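Local coordinates for BugD (Bordetella pertussis Tohama I, PDB 2F5X), which binds aspartic acid as a periplasmic solute-binding receptor and probably serves the uptake of that amino acid in a tripartite tricarboxylate transporter-type system, at residues Cys154-Met157 and Leu158-Leu162; Met178-Leu182 and Gly183-Asp187; Gln269-Met272 and Lys273-Gly276. All blocks are in the same frame, centred on the assembly; numbering follows the deposited sequence.

Interaction 1 of 3, residues Cys154-Met157 and Leu158-Leu162; sequences CGTM and LVEAL
Val-159 and Glu-160 reach back onto the preceding helical turn by way of their first torsions. Val-159 sets CG1 anti to its carbonyl carbon (chi1 -58°) and CG2 between the backbone N and the carbonyl carbon, which lays both methyls against Gly-155 O, CG1 at 3.5 Å from it, while CG2 also packs 3.4 Å from Thr-156 O. In Glu-160 the same kind of rotation lays CG alongside Thr-156 O, at 3.1 Å, after which a bend at chi2 (-74°) turns the carboxylate outward from the helix. CG2 of Thr-156 meets that CG more loosely, one turn earlier, while the Thr-156 hydroxyl bonds back to His-152 O.

Beneath these side chains runs the helical ladder. Leu-158 N donates to Cys-154 O, and Val-159 N gives the straightest of the four bonds, to Gly-155 O (3.0 Å, 170° at the hydrogen). Glu-160 N and Ala-161 N continue the series to Thr-156 O and Met-157 O. Thr-156 O thus receives an N-H and also has aliphatic carbons of Val-159 and Glu-160 against it.

On the inner side, Cys-154 and Leu-158 meet strand 102-117, both touching Ile-115, and a disulfide joins Cys-154 to Cys-190 on strand 188-192. Selenomethionine Met-157 leans on Phe-233 and Val-235. What emerges is the regular i to i+4 pattern of an alpha-helix, here the connecting helix 150-162 of a beta-alpha-beta unit between parallel strands 141-144 and 167-170, in a periplasmic binding protein.

Interaction 2 of 3, residues Met178-Leu182 and Gly183-Asp187; sequences MNDLL and GKQVD
Asp-180 and Leu-181 receive the returning chain on their side chains as well as on their carbonyls. CB of Gln-185 sits 3.9 Å from CG of Asp-180, about equally far from both carboxylate oxygens, while the Gln-185 amide is carried off by a bend at chi2; its plane stands 70° from that of the carboxylate. One residue further, CG1 of Val-186 sits over the backbone of Leu-181, 3.6 Å from Leu-181 N, with CB of Asp-180 and CB of Leu-181 beside it. Leu-181 answers with its other end: with CG anti to the backbone N (chi1 -172°), CD1 lies 3.4 Å from Asp-187 O and a little further from Val-186 O, a buried oxygen that has no polar partner in the model.

The backbone bonds holding this packing in place come next. Gly-183 N still bonds to Asn-179 O in helical fashion. Lys-184 then takes a positive phi (62°), which swings Gln-185 N round to Asp-180 O at 2.8 Å, and Lys-184 N reaches Leu-181 O at 3.0 Å, approaching from above the carbonyl plane.

Further out, Tyr-171 OH bonds to OD2 of Asp-180, helping to hold the carboxylate against which Gln-185 rests. Asp-187 is anchored by a salt bridge to Arg-118 and a bond from Ser-141 N, and Val-186 leans on Ser-141 and Ala-143 of strand 141-144. Leu-181 touches Ile-116 of strand 102-117. Accompanied by the packing of Leu-181 on Val-186, the positive phi of Lys-184 and the bonds from Lys-184 N and Gln-185 N make a Schellman motif, the C-terminal stop that releases helix 174-182 toward strand 188-192.

Interaction 3 of 3, residues Gln269-Met272 and Lys273-Gly276; sequences QERM and KQLG
Arg-271 and Leu-275 meet one helical turn apart, the isobutyl group of the leucine lying over one face of the guanidinium. CD1 stands 3.7 Å above that plane, offset toward its rim, and Leu-275 CD2 comes 3.9 Å from Arg-271 NH1. The arginine gets there by setting CG anti to its own N (chi1 -177°) and bending at chi2, which runs the chain forward along the helix. OE1 of Gln-274 is at the guanidinium's edge, 4.0 Å from NH1, with amide and guanidinium planes nearly perpendicular.

Lys-273 lays its CB 3.3 Å from Gln-269 O, and its chain crosses that of Glu-270 obliquely, NZ staying apart from the carboxylate. Its backbone N bonds to Gln-269 O at 2.8 Å. At the close of the helix Leu-275 N bonds to Arg-271 O and weakly to Met-272 O; Gly-276, with positive phi (82°), completes a Schellman motif.

Selenomethionine Met-272 brings CE to 4.3 Å from Leu-275 CD1 and packs on Val-34 and Ser-37 of helix 30-46 and on Val-279. Leu-275 and Arg-271 lean on helix 193-201, so the end of helix 266-274 rests on both helices, just before strand 278-279.

From the N terminus the three contacts follow in series, none enclosing or crossing another, and each closes just a turn of contiguous chain. Interaction 1 comes first, within helix 150-162; strand 167-170 then leads to helix 174-182, whose end is interaction 2, with centres about 20 Å apart. After strand 188-192 and helix 193-201 the chain runs on to interaction 3, about 25 Å from interaction 2 between centres. The links are indirect: interactions 1 and 2 both pack on strand 102-117, while helix 193-201 touches interactions 2 and 3. Interaction 3 adds helix 30-46, so elements far apart in sequence are gathered.

Interaction 1 of 3, residues Cys154-Met157 and Leu158-Leu162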
loop_
_atom_site.group_PDB
_atom_site.type_symbol
_atom_site.label_atom_id
_atom_site.label_comp_id
_atom_site.label_asym_id
_atom_site.label_seq_id
_atom_site.Cartn_x
_atom_site.Cartn_y
_atom_site.Cartn_z
ATOM N N CYS A 154 5.065 7.895 -1.557
ATOM C CA CYS A 154 5.477 8.173 -2.926
ATOM C C CYS A 154 5.285 9.644 -3.269
ATOM O O CYS A 154 6.150 10.238 -3.899
ATOM C CB CYS A 154 4.723 7.295 -3.908
ATOM S SG CYS A 154 5.258 7.454 -5.625
ATOM N N GLY A 155 4.171 10.227 -2.824
ATOM C CA GLY A 155 3.918 11.646 -3.043
ATOM C C GLY A 155 4.992 12.524 -2.419
ATOM O O GLY A 155 5.418 13.516 -3.021
ATOM N N THR A 156 5.445 12.149 -1.226
ATOM C CA THR A 156 6.499 12.893 -0.546
ATOM C C THR A 156 7.775 12.823 -1.371
ATOM O O THR A 156 8.443 13.839 -1.595
ATOM C CB THR A 156 6.737 12.317 0.879
ATOM O OG1 THR A 156 5.599 12.621 1.704
ATOM C CG2 THR A 156 7.885 13.041 1.566
HETATM N N MSE A 157 8.099 11.620 -1.838
HETATM C CA MSE A 157 9.295 11.420 -2.649
HETATM C C MSE A 157 9.204 12.210 -3.953
HETATM O O MSE A 157 10.190 12.794 -4.415
HETATM C CB MSE A 157 9.509 9.932 -2.912
HETATM C CG MSE A 157 9.913 9.185 -1.652
HETATM SE SE MSE A 157 9.882 7.278 -1.934
HETATM C CE MSE A 157 11.155 7.181 -3.428
ATOM N N LEU A 158 8.008 12.248 -4.531
ATOM C CA LEU A 158 7.805 12.938 -5.797
ATOM C C LEU A 158 8.012 14.448 -5.657
ATOM O O LEU A 158 8.770 15.038 -6.427
ATOM C CB LEU A 158 6.417 12.626 -6.372
ATOM C CG LEU A 158 6.077 13.297 -7.711
ATOM C CD1 LEU A 158 7.016 12.839 -8.841
ATOM C CD2 LEU A 158 4.615 13.037 -8.086
ATOM N N VAL A 159 7.370 15.073 -4.668
ATOM C CA VAL A 159 7.520 16.524 -4.516
ATOM C C VAL A 159 8.942 16.903 -4.116
ATOM O O VAL A 159 9.461 17.940 -4.530
ATOM C CB VAL A 159 6.465 17.162 -3.568
ATOM C CG1 VAL A 159 5.055 16.874 -4.078
ATOM C CG2 VAL A 159 6.643 16.706 -2.104
ATOM N N GLU A 160 9.589 16.039 -3.345
ATOM C CA GLU A 160 10.989 16.271 -2.993
ATOM C C GLU A 160 11.900 16.210 -4.222
ATOM O O GLU A 160 12.773 17.066 -4.392
ATOM C CB GLU A 160 11.445 15.290 -1.906
ATOM C CG GLU A 160 10.820 15.586 -0.544
ATOM C CD GLU A 160 11.405 16.812 0.149
ATOM O OE1 GLU A 160 12.578 17.165 -0.109
ATOM O OE2 GLU A 160 10.688 17.422 0.963
ATOM N N ALA A 161 11.687 15.209 -5.073
ATOM C CA ALA A 161 12.460 15.052 -6.301
ATOM C C ALA A 161 12.259 16.211 -7.267
ATOM O O ALA A 161 13.205 16.619 -7.953
ATOM C CB ALA A 161 12.131 13.728 -6.977
ATOM N N LEU A 162 11.042 16.750 -7.310
ATOM C CA LEU A 162 10.733 17.886 -8.185
ATOM C C LEU A 162 11.042 19.248 -7.561
ATOM O O LEU A 162 11.029 20.275 -8.251
ATOM C CB LEU A 162 9.266 17.839 -8.619
ATOM C CG LEU A 162 8.802 16.618 -9.420
ATOM C CD1 LEU A 162 7.311 16.702 -9.644
ATOM C CD2 LEU A 162 9.546 16.495 -10.741
#

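Interaction 2 of 3, residues Met178-Leu182 and Gly183-Asp187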
loop_
_atom_site.group_PDB
_atom_site.type_symbol
_atom_site.label_atom_id
_atom_site.label_comp_id
_atom_site.label_asym_id
_atom_site.label_seq_id
_atom_site.Cartn_x
_atom_site.Cartn_y
_atom_site.Cartn_z
HETATM N N MSE A 178 -9.159 8.173 -6.284
HETATM C CA MSE A 178 -9.324 7.861 -7.708
HETATM C C MSE A 178 -10.639 8.402 -8.265
HETATM O O MSE A 178 -10.675 8.916 -9.394
HETATM C CB MSE A 178 -9.237 6.351 -7.962
HETATM C CG MSE A 178 -9.416 5.966 -9.430
HETATM SE SE MSE A 178 -7.996 6.619 -10.608
HETATM C CE MSE A 178 -6.635 5.234 -10.152
ATOM N N ASN A 179 -11.710 8.286 -7.478
ATOM C CA ASN A 179 -12.997 8.875 -7.857
ATOM C C ASN A 179 -12.826 10.354 -8.203
ATOM O O ASN A 179 -13.315 10.820 -9.233
ATOM C CB ASN A 179 -14.016 8.750 -6.718
ATOM C CG ASN A 179 -14.540 7.341 -6.533
ATOM O OD1 ASN A 179 -14.713 6.878 -5.392
ATOM N ND2 ASN A 179 -14.820 6.649 -7.641
ATOM N N ASP A 180 -12.139 11.086 -7.333
ATOM C CA ASP A 180 -11.936 12.511 -7.549
ATOM C C ASP A 180 -11.002 12.777 -8.728
ATOM O O ASP A 180 -11.202 13.742 -9.473
ATOM C CB ASP A 180 -11.423 13.199 -6.285
ATOM C CG ASP A 180 -12.544 13.719 -5.404
ATOM O OD1 ASP A 180 -13.729 13.441 -5.695
ATOM O OD2 ASP A 180 -12.328 14.428 -4.406
ATOM N N LEU A 181 -9.989 11.928 -8.906
ATOM C CA LEU A 181 -9.074 12.093 -10.035
ATOM C C LEU A 181 -9.822 11.888 -11.352
ATOM O O LEU A 181 -9.701 12.694 -12.286
ATOM C CB LEU A 181 -7.893 11.121 -9.923
ATOM C CG LEU A 181 -6.749 11.305 -10.921
ATOM C CD1 LEU A 181 -5.770 12.328 -10.401
ATOM C CD2 LEU A 181 -6.030 9.977 -11.125
ATOM N N LEU A 182 -10.621 10.825 -11.414
ATOM C CA LEU A 182 -11.454 10.569 -12.588
ATOM C C LEU A 182 -12.455 11.695 -12.816
ATOM O O LEU A 182 -12.783 12.015 -13.963
ATOM C CB LEU A 182 -12.186 9.227 -12.466
ATOM C CG LEU A 182 -11.317 7.971 -12.508
ATOM C CD1 LEU A 182 -12.153 6.747 -12.135
ATOM C CD2 LEU A 182 -10.666 7.775 -13.865
ATOM N N GLY A 183 -12.906 12.312 -11.728
ATOM C CA GLY A 183 -13.859 13.412 -11.788
ATOM C C GLY A 183 -13.209 14.758 -12.043
ATOM O O GLY A 183 -13.902 15.782 -12.087
ATOM N N LYS A 184 -11.885 14.745 -12.219
ATOM C CA LYS A 184 -11.080 15.953 -12.459
ATOM C C LYS A 184 -11.127 16.952 -11.294
ATOM O O LYS A 184 -10.927 18.152 -11.494
ATOM C CB LYS A 184 -11.449 16.605 -13.818
ATOM C CG LYS A 184 -11.246 15.636 -14.980
ATOM C CD LYS A 184 -11.821 16.103 -16.298
ATOM C CE LYS A 184 -11.492 15.073 -17.374
ATOM N NZ LYS A 184 -11.854 15.542 -18.743
ATOM N N GLN A 185 -11.360 16.443 -10.084
ATOM C CA GLN A 185 -11.414 17.260 -8.867
ATOM C C GLN A 185 -10.064 17.396 -8.171
ATOM O O GLN A 185 -9.893 18.264 -7.303
ATOM C CB GLN A 185 -12.445 16.697 -7.875
ATOM C CG GLN A 185 -13.876 16.726 -8.388
ATOM C CD GLN A 185 -14.572 18.032 -8.074
ATOM O OE1 GLN A 185 -14.197 19.080 -8.595
ATOM N NE2 GLN A 185 -15.585 17.977 -7.215
ATOM N N VAL A 186 -9.120 16.528 -8.545
ATOM C CA VAL A 186 -7.746 16.571 -8.052
ATOM C C VAL A 186 -6.861 16.199 -9.253
ATOM O O VAL A 186 -7.344 15.550 -10.191
ATOM C CB VAL A 186 -7.559 15.634 -6.809
ATOM C CG1 VAL A 186 -7.677 14.148 -7.206
ATOM C CG2 VAL A 186 -6.234 15.907 -6.102
ATOM N N ASP A 187 -5.595 16.619 -9.256
ATOM C CA ASP A 187 -4.808 16.579 -10.496
ATOM C C ASP A 187 -3.876 15.396 -10.654
ATOM O O ASP A 187 -3.816 14.799 -11.722
ATOM C CB ASP A 187 -3.987 17.857 -10.671
ATOM C CG ASP A 187 -4.834 19.102 -10.687
ATOM O OD1 ASP A 187 -5.982 19.071 -11.174
ATOM O OD2 ASP A 187 -4.424 20.176 -10.231
#

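Interaction 3 of 3, residues Gln269-Met272 and Lys273-Gly276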
loop_
_atom_site.group_PDB
_atom_site.type_symbol
_atom_site.label_atom_id
_atom_site.label_comp_id
_atom_site.label_asym_id
_atom_site.label_seq_id
_atom_site.Cartn_x
_atom_site.Cartn_y
_atom_site.Cartn_z
ATOM N N GLN A 269 -3.031 -15.822 -7.447
ATOM C CA GLN A 269 -1.826 -15.421 -8.184
ATOM C C GLN A 269 -2.118 -14.820 -9.567
ATOM O O GLN A 269 -1.445 -13.867 -9.977
ATOM C CB GLN A 269 -0.821 -16.583 -8.270
ATOM C CG GLN A 269 -0.176 -16.916 -6.914
ATOM C CD GLN A 269 1.354 -16.890 -6.921
ATOM O OE1 GLN A 269 1.992 -17.385 -5.976
ATOM N NE2 GLN A 269 1.942 -16.326 -7.967
ATOM N N GLU A 270 -3.122 -15.353 -10.265
ATOM C CA GLU A 270 -3.524 -14.795 -11.558
ATOM C C GLU A 270 -4.020 -13.361 -11.407
ATOM O O GLU A 270 -3.627 -12.478 -12.181
ATOM C CB GLU A 270 -4.598 -15.650 -12.238
ATOM C CG GLU A 270 -4.979 -15.189 -13.647
ATOM C CD GLU A 270 -3.784 -14.891 -14.554
ATOM O OE1 GLU A 270 -2.796 -15.666 -14.556
ATOM O OE2 GLU A 270 -3.835 -13.867 -15.274
ATOM N N ARG A 271 -4.874 -13.135 -10.411
ATOM C CA ARG A 271 -5.402 -11.792 -10.167
ATOM C C ARG A 271 -4.280 -10.832 -9.795
ATOM O O ARG A 271 -4.231 -9.711 -10.303
ATOM C CB ARG A 271 -6.509 -11.783 -9.102
ATOM C CG ARG A 271 -7.137 -10.384 -8.878
ATOM C CD ARG A 271 -7.894 -9.832 -10.086
ATOM N NE ARG A 271 -8.561 -8.559 -9.800
ATOM C CZ ARG A 271 -8.784 -7.597 -10.703
ATOM N NH1 ARG A 271 -8.393 -7.742 -11.964
ATOM N NH2 ARG A 271 -9.396 -6.478 -10.340
HETATM N N MSE A 272 -3.371 -11.278 -8.928
HETATM C CA MSE A 272 -2.225 -10.446 -8.554
HETATM C C MSE A 272 -1.338 -10.124 -9.756
HETATM O O MSE A 272 -0.933 -8.967 -9.946
HETATM C CB MSE A 272 -1.400 -11.095 -7.429
HETATM C CG MSE A 272 -2.139 -11.166 -6.077
HETATM SE SE MSE A 272 -2.845 -9.453 -5.392
HETATM C CE MSE A 272 -4.751 -9.667 -5.930
ATOM N N LYS A 273 -1.073 -11.133 -10.585
ATOM C CA LYS A 273 -0.249 -10.947 -11.781
ATOM C C LYS A 273 -0.860 -9.898 -12.720
ATOM O O LYS A 273 -0.169 -8.993 -13.193
ATOM C CB LYS A 273 -0.055 -12.288 -12.503
ATOM C CG LYS A 273 0.831 -12.205 -13.731
ATOM C CD LYS A 273 0.788 -13.504 -14.543
ATOM C CE LYS A 273 1.700 -13.422 -15.755
ATOM N NZ LYS A 273 1.138 -12.498 -16.795
ATOM N N GLN A 274 -2.166 -9.997 -12.945
ATOM C CA GLN A 274 -2.869 -9.039 -13.802
ATOM C C GLN A 274 -2.756 -7.618 -13.259
ATOM O O GLN A 274 -2.656 -6.663 -14.031
ATOM C CB GLN A 274 -4.336 -9.421 -13.930
ATOM C CG GLN A 274 -4.567 -10.683 -14.752
ATOM C CD GLN A 274 -6.013 -11.134 -14.736
ATOM O OE1 GLN A 274 -6.718 -10.935 -13.744
ATOM N NE2 GLN A 274 -6.460 -11.750 -15.831
ATOM N N LEU A 275 -2.752 -7.499 -11.933
ATOM C CA LEU A 275 -2.681 -6.206 -11.255
ATOM C C LEU A 275 -1.261 -5.743 -10.955
ATOM O O LEU A 275 -1.070 -4.710 -10.315
ATOM C CB LEU A 275 -3.505 -6.230 -9.963
ATOM C CG LEU A 275 -5.024 -6.373 -10.110
ATOM C CD1 LEU A 275 -5.626 -6.488 -8.721
ATOM C CD2 LEU A 275 -5.638 -5.204 -10.889
ATOM N N GLY A 276 -0.271 -6.511 -11.406
ATOM C CA GLY A 276 1.123 -6.106 -11.314
ATOM C C GLY A 276 1.783 -6.369 -9.973
ATOM O O GLY A 276 2.923 -5.938 -9.741
#